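Local coordinates for PppA (Pseudomonas aeruginosa, PDB 6JKV), which probably acts as a manganese-dependent serine/threonine phosphatase of the PP2C family and regulates the type VI secretion system, at residues H231-P234 against Y235-V238. Sequence-based numbering, arbitrary orientation.
Sequences HSDP and YAVV
D233 and A236 meet in a local N-capping contact, where the loop after helix 222-229 runs into the first turn of helix 234-247. The carboxylate oxygen OD2 of D233 accepts from A236 N at 2.9 Å in a somewhat bent bond. The amide meets OD2 from above the carboxylate plane, 62° out of it. With CG anti to the backbone N (chi1 176°) and beside the carbonyl carbon, the carboxylate of D233 is brought near the amides of Y235 and A236. The side chains of D233 and Y235 lie side by side, pointing the same way with nearly parallel planes, but OD2 meets Y235 at its CB and not at the ring. OD2 also comes 3.1 Å from the methyl CB of A236. The negative charge beside the amides of the first turn would be expected to suit the helix dipole.

Main-chain bonds follow at once: V237 N donates to D233 O at 3.0 Å, and V238 N donates to P234 O at 2.9 Å, the straighter of the two with an N-H...O angle of 170°. P234 sits at the first helical position, where its lack of an N-H costs no bond. V237 turns its CG2 back over the loop, 3.2 Å from D233 O and 3.8 Å from CB of H231. The imidazole leads off the other way, where H231 ND1 bonds to V228 O at the end of the preceding helix.

P234, V237 and V238 all rest on V258, packing the start of this helix against the sheet that contains strand 254-261, away from the manganese site. A side-chain acceptor bonding the amide three residues on, with proline next in sequence, is a classic Asp N-cap.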
loop_
_atom_site.group_PDB
_atom_site.type_symbol
_atom_site.label_atom_id
_atom_site.label_comp_id
_atom_site.label_asym_id
_atom_site.label_seq_id
_atom_site.Cartn_x
_atom_site.Cartn_y
_atom_site.Cartn_z
ATOM N N HIS A 231 4.519 -4.471 -18.793
ATOM C CA HIS A 231 5.753 -5.251 -19.041
ATOM C C HIS A 231 5.718 -6.530 -18.204
ATOM O O HIS A 231 4.967 -6.594 -17.202
ATOM C CB HIS A 231 6.995 -4.391 -18.780
ATOM C CG HIS A 231 7.120 -3.252 -19.737
ATOM N ND1 HIS A 231 6.491 -2.035 -19.540
ATOM C CD2 HIS A 231 7.762 -3.152 -20.924
ATOM C CE1 HIS A 231 6.748 -1.237 -20.559
ATOM N NE2 HIS A 231 7.521 -1.897 -21.424
ATOM N N SER A 232 6.495 -7.522 -18.633
ATOM C CA SER A 232 6.396 -8.924 -18.159
ATOM C C SER A 232 7.045 -9.076 -16.785
ATOM O O SER A 232 6.645 -9.997 -16.051
ATOM C CB SER A 232 7.024 -9.865 -19.142
ATOM O OG SER A 232 8.437 -9.726 -19.126
ATOM N N ASP A 233 8.022 -8.228 -16.460
ATOM C CA ASP A 233 8.918 -8.461 -15.306
ATOM C C ASP A 233 8.620 -7.474 -14.180
ATOM O O ASP A 233 8.960 -6.295 -14.283
ATOM C CB ASP A 233 10.371 -8.374 -15.757
ATOM C CG ASP A 233 11.296 -8.507 -14.577
ATOM O OD1 ASP A 233 11.019 -9.375 -13.731
ATOM O OD2 ASP A 233 12.241 -7.701 -14.495
ATOM N N PRO A 234 8.015 -7.923 -13.057
ATOM C CA PRO A 234 7.684 -7.018 -11.954
ATOM C C PRO A 234 8.905 -6.295 -11.369
ATOM O O PRO A 234 8.772 -5.164 -10.984
ATOM C CB PRO A 234 7.033 -7.935 -10.910
ATOM C CG PRO A 234 6.535 -9.107 -11.716
ATOM C CD PRO A 234 7.579 -9.302 -12.792
ATOM N N TYR A 235 10.068 -6.945 -11.337
ATOM C CA TYR A 235 11.319 -6.363 -10.787
ATOM C C TYR A 235 11.727 -5.132 -11.605
ATOM O O TYR A 235 12.028 -4.071 -11.003
ATOM C CB TYR A 235 12.433 -7.406 -10.810
ATOM C CG TYR A 235 13.724 -7.012 -10.138
ATOM C CD1 TYR A 235 14.658 -6.197 -10.772
ATOM C CD2 TYR A 235 14.019 -7.461 -8.864
ATOM C CE1 TYR A 235 15.846 -5.846 -10.155
ATOM C CE2 TYR A 235 15.209 -7.132 -8.240
ATOM C CZ TYR A 235 16.121 -6.312 -8.881
ATOM O OH TYR A 235 17.292 -5.968 -8.270
ATOM N N ALA A 236 11.791 -5.276 -12.932
ATOM C CA ALA A 236 12.112 -4.161 -13.849
ATOM C C ALA A 236 11.007 -3.105 -13.762
ATOM O O ALA A 236 11.335 -1.917 -13.834
ATOM C CB ALA A 236 12.284 -4.656 -15.265
ATOM N N VAL A 237 9.753 -3.527 -13.589
ATOM C CA VAL A 237 8.583 -2.603 -13.594
ATOM C C VAL A 237 8.668 -1.685 -12.373
ATOM O O VAL A 237 8.606 -0.465 -12.551
ATOM C CB VAL A 237 7.249 -3.367 -13.665
ATOM C CG1 VAL A 237 6.091 -2.497 -13.236
ATOM C CG2 VAL A 237 6.990 -3.926 -15.048
ATOM N N VAL A 238 8.843 -2.241 -11.173
ATOM C CA VAL A 238 8.906 -1.419 -9.935
ATOM C C VAL A 238 10.105 -0.476 -10.042
ATOM O O VAL A 238 9.951 0.689 -9.687
ATOM C CB VAL A 238 8.944 -2.273 -8.652
ATOM C CG1 VAL A 238 7.644 -3.051 -8.483
ATOM C CG2 VAL A 238 10.141 -3.211 -8.606
#